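PDB 5FL3: PILI retraction protein PILT from Thermus thermophilus, which probably binds and hydrolyses ATP to power the retraction of type IV pili. Local coordinates for residues A24-Q30 with F101-V107; A267-L271 with R301-K305; L278-A282 with G339-D345. All coordinates share one frame; numbering follows the deposited sequence.

Interaction 1: A24-Q30 with F101-V107; sequences ASDIHLQ and FGLVMRV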
ATOM      1  N   ALA A  24      -8.018 -11.583  10.036  1.00 40.33           N
ATOM      2  CA  ALA A  24      -7.642 -10.387  10.777  1.00 41.06           C
ATOM      3  C   ALA A  24      -6.331  -9.848  10.254  1.00 38.45           C
ATOM      4  O   ALA A  24      -5.339 -10.562  10.221  1.00 38.56           O
ATOM      5  CB  ALA A  24      -7.523 -10.675  12.270  1.00 37.63           C
ATOM      6  N   SER A  25      -6.333  -8.576   9.873  1.00 38.38           N
ATOM      7  CA  SER A  25      -5.115  -7.874   9.543  1.00 33.21           C
ATOM      8  C   SER A  25      -4.422  -7.362  10.807  1.00 37.46           C
ATOM      9  O   SER A  25      -3.193  -7.257  10.859  1.00 37.60           O
ATOM     10  CB  SER A  25      -5.429  -6.722   8.609  1.00 30.98           C
ATOM     11  OG  SER A  25      -6.441  -5.932   9.179  1.00 37.47           O
ATOM     12  N   ASP A  26      -5.221  -7.054  11.825  1.00 37.20           N
ATOM     13  CA  ASP A  26      -4.722  -6.422  13.042  1.00 34.91           C
ATOM     14  C   ASP A  26      -5.489  -6.939  14.247  1.00 37.11           C
ATOM     15  O   ASP A  26      -6.719  -7.110  14.190  1.00 37.69           O
ATOM     16  CB  ASP A  26      -4.849  -4.891  12.970  1.00 32.16           C
ATOM     17  CG  ASP A  26      -4.150  -4.291  11.754  1.00 37.57           C
ATOM     18  OD1 ASP A  26      -4.787  -4.152  10.679  1.00 33.68           O
ATOM     19  OD2 ASP A  26      -2.956  -3.948  11.886  1.00 42.36           O
ATOM     20  N   ILE A  27      -4.758  -7.193  15.326  1.00 32.73           N
ATOM     21  CA  ILE A  27      -5.350  -7.616  16.583  1.00 34.91           C
ATOM     22  C   ILE A  27      -5.076  -6.591  17.686  1.00 36.05           C
ATOM     23  O   ILE A  27      -3.923  -6.246  17.976  1.00 34.61           O
ATOM     24  CB  ILE A  27      -4.818  -9.002  17.018  1.00 39.08           C
ATOM     25  CG1 ILE A  27      -5.151 -10.062  15.961  1.00 36.06           C
ATOM     26  CG2 ILE A  27      -5.387  -9.398  18.377  1.00 28.77           C
ATOM     27  CD1 ILE A  27      -4.307 -11.290  16.078  1.00 35.67           C
ATOM     28  N   HIS A  28      -6.154  -6.100  18.284  1.00 32.91           N
ATOM     29  CA  HIS A  28      -6.068  -5.160  19.385  1.00 32.36           C
ATOM     30  C   HIS A  28      -6.441  -5.821  20.717  1.00 35.19           C
ATOM     31  O   HIS A  28      -7.549  -6.328  20.882  1.00 34.34           O
ATOM     32  CB  HIS A  28      -6.971  -3.961  19.109  1.00 33.46           C
ATOM     33  CG  HIS A  28      -6.491  -3.097  17.979  1.00 37.12           C
ATOM     34  ND1 HIS A  28      -6.518  -3.506  16.663  1.00 37.60           N
ATOM     35  CD2 HIS A  28      -5.947  -1.857  17.975  1.00 32.51           C
ATOM     36  CE1 HIS A  28      -6.032  -2.551  15.894  1.00 31.26           C
ATOM     37  NE2 HIS A  28      -5.686  -1.536  16.665  1.00 36.88           N
ATOM     38  N   LEU A  29      -5.493  -5.821  21.650  1.00 37.53           N
ATOM     39  CA  LEU A  29      -5.686  -6.329  23.013  1.00 32.90           C
ATOM     40  C   LEU A  29      -5.515  -5.194  24.042  1.00 35.48           C
ATOM     41  O   LEU A  29      -4.388  -4.816  24.402  1.00 32.40           O
ATOM     42  CB  LEU A  29      -4.708  -7.482  23.283  1.00 32.38           C
ATOM     43  CG  LEU A  29      -4.912  -8.646  22.296  1.00 39.99           C
ATOM     44  CD1 LEU A  29      -4.010  -9.840  22.559  1.00 39.03           C
ATOM     45  CD2 LEU A  29      -6.383  -9.078  22.293  1.00 38.56           C
ATOM     46  N   GLN A  30      -6.641  -4.642  24.490  1.00 33.57           N
ATOM     47  CA  GLN A  30      -6.652  -3.468  25.351  1.00 33.12           C
ATOM     48  C   GLN A  30      -7.567  -3.671  26.558  1.00 36.08           C
ATOM     49  O   GLN A  30      -8.684  -4.164  26.409  1.00 37.11           O
ATOM     50  CB  GLN A  30      -7.111  -2.231  24.575  1.00 30.38           C
ATOM     51  CG  GLN A  30      -6.256  -1.829  23.403  1.00 33.71           C
ATOM     52  CD  GLN A  30      -4.881  -1.309  23.815  1.00 35.94           C
ATOM     53  OE1 GLN A  30      -4.576  -1.188  25.001  1.00 36.21           O
ATOM     54  NE2 GLN A  30      -4.050  -1.002  22.832  1.00 36.18           N
ATOM     55  N   PHE A 101      -1.125  -2.477  30.510  1.00 34.94           N
ATOM     56  CA  PHE A 101      -0.506  -2.887  29.248  1.00 36.30           C
ATOM     57  C   PHE A 101      -1.543  -2.957  28.142  1.00 36.08           C
ATOM     58  O   PHE A 101      -2.730  -3.241  28.378  1.00 34.35           O
ATOM     59  CB  PHE A 101       0.217  -4.233  29.368  1.00 35.39           C
ATOM     60  CG  PHE A 101       1.562  -4.137  30.034  1.00 41.43           C
ATOM     61  CD1 PHE A 101       2.551  -3.312  29.518  1.00 45.03           C
ATOM     62  CD2 PHE A 101       1.840  -4.858  31.186  1.00 50.95           C
ATOM     63  CE1 PHE A 101       3.801  -3.206  30.137  1.00 46.92           C
ATOM     64  CE2 PHE A 101       3.093  -4.763  31.805  1.00 49.74           C
ATOM     65  CZ  PHE A 101       4.071  -3.938  31.276  1.00 47.46           C
ATOM     66  N   GLY A 102      -1.083  -2.652  26.938  1.00 35.63           N
ATOM     67  CA  GLY A 102      -1.873  -2.812  25.734  1.00 33.45           C
ATOM     68  C   GLY A 102      -1.056  -3.571  24.713  1.00 34.06           C
ATOM     69  O   GLY A 102       0.167  -3.644  24.803  1.00 37.86           O
ATOM     70  N   LEU A 103      -1.724  -4.130  23.717  1.00 36.21           N
ATOM     71  CA  LEU A 103      -1.036  -4.945  22.741  1.00 33.27           C
ATOM     72  C   LEU A 103      -1.682  -4.781  21.379  1.00 38.64           C
ATOM     73  O   LEU A 103      -2.904  -4.906  21.230  1.00 36.79           O
ATOM     74  CB  LEU A 103      -1.060  -6.405  23.178  1.00 39.35           C
ATOM     75  CG  LEU A 103       0.080  -7.336  22.770  1.00 46.76           C
ATOM     76  CD1 LEU A 103       1.397  -6.753  23.212  1.00 43.76           C
ATOM     77  CD2 LEU A 103      -0.127  -8.733  23.365  1.00 47.01           C
ATOM     78  N   VAL A 104      -0.872  -4.458  20.381  1.00 37.00           N
ATOM     79  CA  VAL A 104      -1.376  -4.387  19.021  1.00 36.36           C
ATOM     80  C   VAL A 104      -0.519  -5.281  18.156  1.00 38.39           C
ATOM     81  O   VAL A 104       0.685  -5.080  18.043  1.00 36.33           O
ATOM     82  CB  VAL A 104      -1.382  -2.955  18.453  1.00 33.91           C
ATOM     83  CG1 VAL A 104      -1.866  -2.989  17.018  1.00 31.74           C
ATOM     84  CG2 VAL A 104      -2.280  -2.050  19.287  1.00 30.61           C
ATOM     85  N   MET A 105      -1.148  -6.288  17.567  1.00 37.71           N
ATOM     86  CA  MET A 105      -0.441  -7.269  16.773  1.00 36.40           C
ATOM     87  C   MET A 105      -0.830  -7.134  15.309  1.00 38.27           C
ATOM     88  O   MET A 105      -2.027  -7.124  14.989  1.00 39.21           O
ATOM     89  CB  MET A 105      -0.760  -8.662  17.284  1.00 34.51           C
ATOM     90  CG  MET A 105      -0.685  -8.739  18.781  1.00 36.96           C
ATOM     91  SD  MET A 105      -0.955 -10.407  19.380  1.00 47.32           S
ATOM     92  CE  MET A 105       0.297 -11.319  18.478  1.00 43.43           C
ATOM     93  N   ARG A 106       0.163  -7.005  14.430  1.00 35.49           N
ATOM     94  CA  ARG A 106      -0.103  -6.984  12.984  1.00 41.38           C
ATOM     95  C   ARG A 106       0.312  -8.296  12.308  1.00 39.95           C
ATOM     96  O   ARG A 106       1.420  -8.799  12.527  1.00 39.87           O
ATOM     97  CB  ARG A 106       0.620  -5.810  12.324  1.00 40.47           C
ATOM     98  CG  ARG A 106       0.434  -5.741  10.819  1.00 39.88           C
ATOM     99  CD  ARG A 106       1.161  -4.533  10.256  1.00 45.18           C
ATOM    100  NE  ARG A 106       2.546  -4.509  10.726  1.00 49.27           N
ATOM    101  CZ  ARG A 106       3.547  -5.162  10.138  1.00 46.51           C
ATOM    102  NH1 ARG A 106       3.315  -5.887   9.045  1.00 47.17           N
ATOM    103  NH2 ARG A 106       4.776  -5.093  10.643  1.00 42.18           N
ATOM    104  N   VAL A 107      -0.566  -8.863  11.493  1.00 34.99           N
ATOM    105  CA  VAL A 107      -0.188 -10.078  10.778  1.00 39.89           C
ATOM    106  C   VAL A 107       0.674  -9.745   9.560  1.00 39.17           C
ATOM    107  O   VAL A 107       0.275  -8.944   8.735  1.00 45.13           O
ATOM    108  CB  VAL A 107      -1.413 -10.881  10.316  1.00 42.40           C
ATOM    109  CG1 VAL A 107      -0.972 -12.206   9.653  1.00 38.68           C
ATOM    110  CG2 VAL A 107      -2.361 -11.130  11.488  1.00 37.81           C
TER
HETATM  111  O   HOH W   1      -4.698  -1.842  27.595  1.00 31.59           O
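I27 and M105 form an antiparallel hydrogen-bonded pair: I27 N donates to M105 O at 2.8 Å, and M105 N returns the bond to I27 O. L29 and L103 repeat the exchange two residues on, though the hydrogen bond from L103 N to L29 O is more bent (137° at the hydrogen). Near the other end V107 N donates to S25 O at 3.1 Å. On the face shared by these hydrophobic pairs, L29 and L103 run side by side, their CB atoms 3.8 Å apart. On the face of H28 and V104, V104 CG1 lies 4.3 Å from the centroid of the H28 ring, a CH-pi contact. With CG1 anti to the backbone N (chi1 178°), V104 also turns CG2 toward H28 CD2, at 3.9 Å. Both strands are inner members of the antiparallel sheet of the N-terminal, PAS-like domain. The bend of Q30 at chi2 (-68°) brings OE1 beside G102 CA, and a modelled water appears to link this oxygen to F101 O. Further out, I59 of helix 53-63 packs on L29 and L103, while C92 of strand 88-97 touches M105. The R106 guanidinium and the D26 carboxylate do not meet; NH1 instead forms a salt bridge with E173 and hydrogen-bonds I172 O. S25 OG bonds R38 O, and S25 itself touches the bound ADP.

Interaction 2: A267-L271 with R301-K305; sequences AESLL and RELLK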
ATOM      1  N   ALA A 267       7.998  13.798 -16.190  1.00 45.09           N
ATOM      2  CA  ALA A 267       7.429  13.351 -17.459  1.00 45.47           C
ATOM      3  C   ALA A 267       8.222  12.215 -18.111  1.00 46.20           C
ATOM      4  O   ALA A 267       7.627  11.280 -18.661  1.00 46.72           O
ATOM      5  CB  ALA A 267       7.308  14.519 -18.425  1.00 49.22           C
ATOM      6  N   GLU A 268       9.550  12.267 -18.052  1.00 42.31           N
ATOM      7  CA  GLU A 268      10.310  11.281 -18.815  1.00 46.75           C
ATOM      8  C   GLU A 268      10.428   9.933 -18.082  1.00 49.91           C
ATOM      9  O   GLU A 268      10.443   8.877 -18.727  1.00 50.16           O
ATOM     10  CB  GLU A 268      11.692  11.830 -19.191  1.00 50.19           C
ATOM     11  CG  GLU A 268      12.711  11.990 -18.064  1.00 53.32           C
ATOM     12  CD  GLU A 268      14.055  12.550 -18.572  1.00 61.57           C
ATOM     13  OE1 GLU A 268      14.540  12.117 -19.653  1.00 59.32           O
ATOM     14  OE2 GLU A 268      14.622  13.438 -17.893  1.00 62.15           O
ATOM     15  N   SER A 269      10.448   9.957 -16.749  1.00 49.73           N
ATOM     16  CA  SER A 269      10.590   8.720 -15.965  1.00 47.24           C
ATOM     17  C   SER A 269       9.270   8.063 -15.465  1.00 41.66           C
ATOM     18  O   SER A 269       9.282   6.908 -15.044  1.00 40.82           O
ATOM     19  CB  SER A 269      11.510   8.987 -14.771  1.00 42.08           C
ATOM     20  OG  SER A 269      11.184  10.221 -14.153  1.00 49.80           O
ATOM     21  N   LEU A 270       8.141   8.763 -15.520  1.00 41.95           N
ATOM     22  CA  LEU A 270       6.870   8.153 -15.102  1.00 39.34           C
ATOM     23  C   LEU A 270       6.412   7.066 -16.073  1.00 40.94           C
ATOM     24  O   LEU A 270       6.597   7.196 -17.282  1.00 47.16           O
ATOM     25  CB  LEU A 270       5.778   9.215 -14.967  1.00 37.25           C
ATOM     26  CG  LEU A 270       4.487   8.793 -14.267  1.00 41.17           C
ATOM     27  CD1 LEU A 270       4.781   8.205 -12.893  1.00 39.31           C
ATOM     28  CD2 LEU A 270       3.508   9.947 -14.135  1.00 34.00           C
ATOM     29  N   LEU A 271       5.822   5.995 -15.538  1.00 46.25           N
ATOM     30  CA  LEU A 271       5.257   4.897 -16.343  1.00 40.65           C
ATOM     31  C   LEU A 271       3.756   4.786 -16.205  1.00 40.43           C
ATOM     32  O   LEU A 271       3.033   4.493 -17.162  1.00 42.23           O
ATOM     33  CB  LEU A 271       5.837   3.568 -15.925  1.00 36.12           C
ATOM     34  CG  LEU A 271       7.284   3.297 -16.244  1.00 39.05           C
ATOM     35  CD1 LEU A 271       7.544   1.844 -15.934  1.00 38.57           C
ATOM     36  CD2 LEU A 271       7.533   3.595 -17.691  1.00 41.36           C
ATOM     37  N   ARG A 301       2.982  12.225 -21.658  1.00 50.34           N
ATOM     38  CA  ARG A 301       4.231  12.835 -21.222  1.00 52.70           C
ATOM     39  C   ARG A 301       4.275  14.318 -21.583  1.00 50.43           C
ATOM     40  O   ARG A 301       4.774  15.130 -20.811  1.00 50.22           O
ATOM     41  CB  ARG A 301       5.429  12.092 -21.816  1.00 45.99           C
ATOM     42  CG  ARG A 301       5.624  10.726 -21.217  1.00 45.69           C
ATOM     43  CD  ARG A 301       6.959  10.100 -21.582  1.00 45.06           C
ATOM     44  NE  ARG A 301       7.308   9.080 -20.597  1.00 54.45           N
ATOM     45  CZ  ARG A 301       7.292   7.768 -20.824  1.00 58.43           C
ATOM     46  NH1 ARG A 301       6.975   7.301 -22.030  1.00 59.99           N
ATOM     47  NH2 ARG A 301       7.608   6.920 -19.847  1.00 51.61           N
ATOM     48  N   GLU A 302       3.744  14.660 -22.752  1.00 53.97           N
ATOM     49  CA  GLU A 302       3.608  16.053 -23.159  1.00 50.67           C
ATOM     50  C   GLU A 302       2.823  16.838 -22.131  1.00 51.21           C
ATOM     51  O   GLU A 302       3.247  17.896 -21.687  1.00 53.37           O
ATOM     52  CB  GLU A 302       2.910  16.149 -24.512  1.00 55.87           C
ATOM     53  CG  GLU A 302       3.636  15.440 -25.603  1.00 56.10           C
ATOM     54  CD  GLU A 302       5.052  15.948 -25.735  1.00 66.43           C
ATOM     55  OE1 GLU A 302       5.276  17.153 -25.460  1.00 60.61           O
ATOM     56  OE2 GLU A 302       5.942  15.142 -26.098  1.00 71.34           O
ATOM     57  N   LEU A 303       1.666  16.291 -21.772  1.00 52.85           N
ATOM     58  CA  LEU A 303       0.764  16.877 -20.794  1.00 53.55           C
ATOM     59  C   LEU A 303       1.450  17.140 -19.456  1.00 55.50           C
ATOM     60  O   LEU A 303       1.265  18.200 -18.842  1.00 49.51           O
ATOM     61  CB  LEU A 303      -0.438  15.957 -20.593  1.00 51.58           C
ATOM     62  CG  LEU A 303      -1.640  16.135 -21.526  1.00 59.24           C
ATOM     63  CD1 LEU A 303      -1.242  16.583 -22.935  1.00 58.56           C
ATOM     64  CD2 LEU A 303      -2.428  14.842 -21.574  1.00 55.74           C
ATOM     65  N   LEU A 304       2.226  16.152 -19.010  1.00 52.13           N
ATOM     66  CA  LEU A 304       3.021  16.260 -17.795  1.00 53.02           C
ATOM     67  C   LEU A 304       4.078  17.371 -17.905  1.00 49.81           C
ATOM     68  O   LEU A 304       4.251  18.202 -17.009  1.00 47.78           O
ATOM     69  CB  LEU A 304       3.697  14.912 -17.495  1.00 52.41           C
ATOM     70  CG  LEU A 304       3.019  13.861 -16.597  1.00 48.39           C
ATOM     71  CD1 LEU A 304       1.556  13.728 -16.876  1.00 50.50           C
ATOM     72  CD2 LEU A 304       3.693  12.507 -16.764  1.00 47.99           C
ATOM     73  N   LYS A 305       4.781  17.383 -19.027  1.00 51.66           N
ATOM     74  CA  LYS A 305       5.924  18.260 -19.179  1.00 53.35           C
ATOM     75  C   LYS A 305       5.479  19.718 -19.341  1.00 54.86           C
ATOM     76  O   LYS A 305       6.237  20.637 -19.026  1.00 56.44           O
ATOM     77  CB  LYS A 305       6.782  17.778 -20.357  1.00 51.30           C
ATOM     78  CG  LYS A 305       7.845  18.742 -20.815  1.00 57.67           C
ATOM     79  CD  LYS A 305       8.702  18.149 -21.926  1.00 60.67           C
ATOM     80  CE  LYS A 305       9.684  19.192 -22.499  1.00 67.49           C
ATOM     81  NZ  LYS A 305       9.246  20.648 -22.381  1.00 58.71           N
TER
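R301 reaches from helix 298-305 to A267 and L270, at the point where helix 259-269 gives way to strand 270-280 of the mixed sheet in the P-loop ATPase core. Its chain leaves with CG anti to the carbonyl carbon (chi1 -71°) and then stays extended as far as NE, a course that takes CG and CD past A267 O. NE donates to that oxygen at 2.9 Å. The acceptor lies in the guanidinium plane, within 3° of it, and the donor in turn lies in the carbonyl plane of A267, so the group meets the helix end edge-on. NH2 goes one step further to L270 O at 2.8 Å, a weak, bent bond, while L271 CD2 lies alongside NH2 at 4.0 Å. Carbonyls in a last helical turn tend to carry partial negative charge, which the arginine would be expected to offset. Were R301 replaced by an alanine, A267 O would probably lose its in-plane donor and L270 O its weak one, and a gap would be likely to open beside L271. One turn on, L304 supplies the apolar part of the contact. Its CB rests on A267 CB at 3.7 Å, and its CD2 meets L270 CD2 at the same distance, the two leucines crossing at about a right angle; I313 of helix 313-318 also touches L304. K305 adds a further methylene: its CB lies 3.8 Å from A267 CB, while its N donates within the helix to R301 O at 2.9 Å.

Interaction 3: L278-A282 with G339-D345; sequences LLPKA and GLISLED. With ADP (adenosine-5'-diphosphate), chain B.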
ATOM      1  N   LEU A 278     -10.730   1.869  -1.488  1.00 40.28           N
ATOM      2  CA  LEU A 278     -11.446   0.634  -1.166  1.00 42.65           C
ATOM      3  C   LEU A 278     -12.846   0.940  -0.649  1.00 46.42           C
ATOM      4  O   LEU A 278     -12.993   1.502   0.436  1.00 46.07           O
ATOM      5  CB  LEU A 278     -10.690  -0.185  -0.122  1.00 43.70           C
ATOM      6  CG  LEU A 278      -9.482  -0.930  -0.661  1.00 43.10           C
ATOM      7  CD1 LEU A 278      -8.726  -1.612   0.460  1.00 41.76           C
ATOM      8  CD2 LEU A 278      -9.969  -1.932  -1.676  1.00 44.05           C
ATOM      9  N   LEU A 279     -13.866   0.572  -1.426  1.00 48.10           N
ATOM     10  CA  LEU A 279     -15.256   0.883  -1.082  1.00 46.95           C
ATOM     11  C   LEU A 279     -15.979  -0.347  -0.577  1.00 49.30           C
ATOM     12  O   LEU A 279     -15.687  -1.467  -1.025  1.00 47.05           O
ATOM     13  CB  LEU A 279     -16.011   1.445  -2.284  1.00 48.42           C
ATOM     14  CG  LEU A 279     -15.432   2.672  -2.990  1.00 47.79           C
ATOM     15  CD1 LEU A 279     -16.550   3.374  -3.729  1.00 54.92           C
ATOM     16  CD2 LEU A 279     -14.770   3.615  -2.031  1.00 45.84           C
ATOM     17  N   PRO A 280     -16.931  -0.150   0.356  1.00 47.67           N
ATOM     18  CA  PRO A 280     -17.670  -1.314   0.856  1.00 44.06           C
ATOM     19  C   PRO A 280     -18.427  -1.972  -0.287  1.00 46.76           C
ATOM     20  O   PRO A 280     -19.040  -1.277  -1.106  1.00 46.44           O
ATOM     21  CB  PRO A 280     -18.618  -0.726   1.910  1.00 41.42           C
ATOM     22  CG  PRO A 280     -18.669   0.742   1.620  1.00 43.29           C
ATOM     23  CD  PRO A 280     -17.385   1.117   0.955  1.00 43.25           C
ATOM     24  N   LYS A 281     -18.336  -3.296  -0.356  1.00 47.56           N
ATOM     25  CA  LYS A 281     -19.029  -4.079  -1.360  1.00 51.21           C
ATOM     26  C   LYS A 281     -20.558  -3.973  -1.149  1.00 62.21           C
ATOM     27  O   LYS A 281     -21.038  -3.894  -0.010  1.00 60.05           O
ATOM     28  CB  LYS A 281     -18.548  -5.535  -1.311  1.00 50.85           C
ATOM     29  CG  LYS A 281     -17.971  -6.021  -2.625  1.00 55.10           C
ATOM     30  CD  LYS A 281     -18.078  -7.532  -2.803  1.00 59.03           C
ATOM     31  CE  LYS A 281     -17.008  -8.263  -2.015  1.00 62.18           C
ATOM     32  NZ  LYS A 281     -17.181  -9.747  -2.081  1.00 72.77           N
ATOM     33  N   ALA A 282     -21.311  -3.950  -2.250  1.00 60.68           N
ATOM     34  CA  ALA A 282     -22.759  -3.743  -2.204  1.00 61.81           C
ATOM     35  C   ALA A 282     -23.488  -4.857  -1.451  1.00 70.02           C
ATOM     36  O   ALA A 282     -24.339  -4.570  -0.603  1.00 74.21           O
ATOM     37  CB  ALA A 282     -23.320  -3.606  -3.615  1.00 57.22           C
ATOM     38  N   GLY A 339     -23.293  -3.538  -9.917  1.00 47.06           N
ATOM     39  CA  GLY A 339     -23.861  -3.901  -8.634  1.00 53.56           C
ATOM     40  C   GLY A 339     -22.836  -4.333  -7.608  1.00 53.73           C
ATOM     41  O   GLY A 339     -23.135  -5.156  -6.746  1.00 52.06           O
ATOM     42  N   LEU A 340     -21.632  -3.769  -7.689  1.00 54.50           N
ATOM     43  CA  LEU A 340     -20.581  -4.068  -6.717  1.00 50.82           C
ATOM     44  C   LEU A 340     -20.518  -3.004  -5.610  1.00 53.13           C
ATOM     45  O   LEU A 340     -20.000  -3.256  -4.519  1.00 52.31           O
ATOM     46  CB  LEU A 340     -19.236  -4.202  -7.423  1.00 49.77           C
ATOM     47  CG  LEU A 340     -19.075  -5.479  -8.260  1.00 48.10           C
ATOM     48  CD1 LEU A 340     -17.838  -5.407  -9.167  1.00 36.75           C
ATOM     49  CD2 LEU A 340     -19.008  -6.700  -7.357  1.00 40.87           C
ATOM     50  N   ILE A 341     -21.068  -1.822  -5.885  1.00 54.26           N
ATOM     51  CA  ILE A 341     -21.182  -0.769  -4.875  1.00 54.16           C
ATOM     52  C   ILE A 341     -22.560  -0.097  -4.918  1.00 56.74           C
ATOM     53  O   ILE A 341     -23.242  -0.112  -5.950  1.00 52.86           O
ATOM     54  CB  ILE A 341     -20.085   0.323  -5.048  1.00 51.63           C
ATOM     55  CG1 ILE A 341     -20.078   0.872  -6.477  1.00 49.19           C
ATOM     56  CG2 ILE A 341     -18.722  -0.225  -4.701  1.00 45.63           C
ATOM     57  CD1 ILE A 341     -19.120   2.038  -6.696  1.00 46.42           C
ATOM     58  N   SER A 342     -22.961   0.501  -3.798  1.00 57.11           N
ATOM     59  CA  SER A 342     -24.227   1.220  -3.744  1.00 54.18           C
ATOM     60  C   SER A 342     -24.113   2.541  -4.479  1.00 60.21           C
ATOM     61  O   SER A 342     -23.012   3.003  -4.781  1.00 62.86           O
ATOM     62  CB  SER A 342     -24.653   1.472  -2.311  1.00 48.12           C
ATOM     63  OG  SER A 342     -23.805   2.426  -1.710  1.00 55.44           O
ATOM     64  N   LEU A 343     -25.257   3.150  -4.766  1.00 62.77           N
ATOM     65  CA  LEU A 343     -25.270   4.466  -5.378  1.00 59.36           C
ATOM     66  C   LEU A 343     -24.712   5.488  -4.400  1.00 57.36           C
ATOM     67  O   LEU A 343     -23.976   6.400  -4.781  1.00 58.76           O
ATOM     68  CB  LEU A 343     -26.689   4.852  -5.804  1.00 62.33           C
ATOM     69  CG  LEU A 343     -26.882   6.270  -6.351  1.00 57.79           C
ATOM     70  CD1 LEU A 343     -26.054   6.504  -7.616  1.00 55.11           C
ATOM     71  CD2 LEU A 343     -28.350   6.507  -6.615  1.00 65.47           C
ATOM     72  N   GLU A 344     -25.074   5.329  -3.134  1.00 58.04           N
ATOM     73  CA  GLU A 344     -24.617   6.241  -2.093  1.00 59.17           C
ATOM     74  C   GLU A 344     -23.095   6.232  -2.012  1.00 58.13           C
ATOM     75  O   GLU A 344     -22.447   7.274  -2.111  1.00 57.62           O
ATOM     76  CB  GLU A 344     -25.224   5.858  -0.750  1.00 59.42           C
ATOM     77  CG  GLU A 344     -24.986   6.884   0.342  1.00 69.21           C
ATOM     78  CD  GLU A 344     -25.556   6.459   1.693  1.00 78.39           C
ATOM     79  OE1 GLU A 344     -25.960   5.276   1.835  1.00 73.32           O
ATOM     80  OE2 GLU A 344     -25.593   7.314   2.611  1.00 76.49           O
ATOM     81  N   ASP A 345     -22.533   5.042  -1.852  1.00 56.75           N
ATOM     82  CA  ASP A 345     -21.090   4.876  -1.813  1.00 56.44           C
ATOM     83  C   ASP A 345     -20.413   5.340  -3.125  1.00 59.62           C
ATOM     84  O   ASP A 345     -19.381   6.017  -3.087  1.00 54.41           O
ATOM     85  CB  ASP A 345     -20.741   3.414  -1.497  1.00 50.25           C
ATOM     86  CG  ASP A 345     -21.002   3.058  -0.049  1.00 50.96           C
ATOM     87  OD1 ASP A 345     -21.159   3.986   0.784  1.00 53.97           O
ATOM     88  OD2 ASP A 345     -21.049   1.854   0.265  1.00 45.69           O
TER
HETATM   89  PB  ADP B 400      -2.467   0.551   2.371  1.00 39.08           P
HETATM   90  O1B ADP B 400      -2.576   0.980   3.828  1.00 38.31           O
HETATM   91  O2B ADP B 400      -3.027   1.559   1.390  1.00 34.65           O
HETATM   92  O3B ADP B 400      -1.109   0.024   1.971  1.00 40.33           O
HETATM   93  PA  ADP B 400      -3.182  -2.267   2.545  1.00 50.23           P
HETATM   94  O1A ADP B 400      -2.499  -2.344   3.900  1.00 53.17           O
HETATM   95  O2A ADP B 400      -2.631  -3.029   1.344  1.00 43.03           O
HETATM   96  O3A ADP B 400      -3.464  -0.706   2.202  1.00 41.75           O
HETATM   97  O5' ADP B 400      -4.709  -2.755   2.702  1.00 49.81           O
HETATM   98  C5' ADP B 400      -5.476  -2.572   3.894  1.00 47.18           C
HETATM   99  C4' ADP B 400      -6.494  -3.715   3.944  1.00 49.29           C
HETATM  100  O4' ADP B 400      -7.240  -3.762   2.723  1.00 46.94           O
HETATM  101  C3' ADP B 400      -5.835  -5.075   4.127  1.00 44.60           C
HETATM  102  O3' ADP B 400      -6.511  -5.709   5.213  1.00 41.36           O
HETATM  103  C2' ADP B 400      -6.049  -5.816   2.809  1.00 48.54           C
HETATM  104  O2' ADP B 400      -6.399  -7.192   2.990  1.00 49.78           O
HETATM  105  C1' ADP B 400      -7.202  -5.077   2.143  1.00 50.50           C
HETATM  106  N9  ADP B 400      -7.042  -4.975   0.661  1.00 50.09           N
HETATM  107  C8  ADP B 400      -5.901  -4.660   0.009  1.00 45.28           C
HETATM  108  N7  ADP B 400      -6.076  -4.635  -1.340  1.00 43.24           N
HETATM  109  C5  ADP B 400      -7.369  -4.949  -1.575  1.00 44.52           C
HETATM  110  C6  ADP B 400      -8.226  -5.106  -2.775  1.00 43.83           C
HETATM  111  N6  ADP B 400      -7.704  -4.907  -4.006  1.00 33.90           N
HETATM  112  N1  ADP B 400      -9.540  -5.440  -2.582  1.00 47.39           N
HETATM  113  C2  ADP B 400     -10.061  -5.630  -1.351  1.00 41.63           C
HETATM  114  N3  ADP B 400      -9.340  -5.501  -0.217  1.00 47.72           N
HETATM  115  C4  ADP B 400      -8.011  -5.172  -0.257  1.00 51.38           C
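L279 leans from the end of strand 270-280 toward I341 and D345. Its CB lies 4.0 Å from I341 CG2. From there CG stands anti to the carbonyl carbon (chi1 -55°), which directs the branch toward the helix, and CD1 meets I341 CD1 at 4.1 Å and D345 O at 3.9 Å. The two hydrophobic chains meet at a slant. The P280 ring and the D345 carboxylate come from opposite directions, CG and OD2 being their nearest atoms; the closeness is doubtful at this resolution. Beyond it the backbones join once: A282 N donates to L340 O at 2.7 Å, while A282 CB packs on the same peptide. The segment 339-345 turns from one helix into the next. G339 ends the first in a Schellman motif, and S342 N-caps the second, its OG accepting from D345 N at 2.9 Å. On the other side of this strand end, L278 lies against one face of the ADP adenine, with CD1 3.5 Å from O4' of the ribose and CD2 3.6 Å from N1. L279 and I341 share L332 of helix 328-337 as a neighbour, V288 of edge strand 287-295 touches I341, and from helix 343-349 A349 touches L279 and A346 touches I341, so the strand end sits against the turn between two helices.

Overall arrangement
The three contacts lie far apart in one chain, and the bound ADP relates two of them. Interaction 1, in the N-terminal sheet, brings the side chain of S25 to about 4 Å from the ADP, while interaction 3 brings L278 to its adenine and ribose; their centres are 28 Å apart and their nearest atoms about 10 Å, so the nucleotide lies between parts that do not touch. R287, also of the pocket, has its side chain about 7 Å from that of S25 and about 5 Å from that of P280. Interactions 2 and 3 share strand 270-280, one at its start and the other at its end, with centres 33 Å apart. Interaction 2 lies away from the pocket, its centre 42 Å from that of interaction 1.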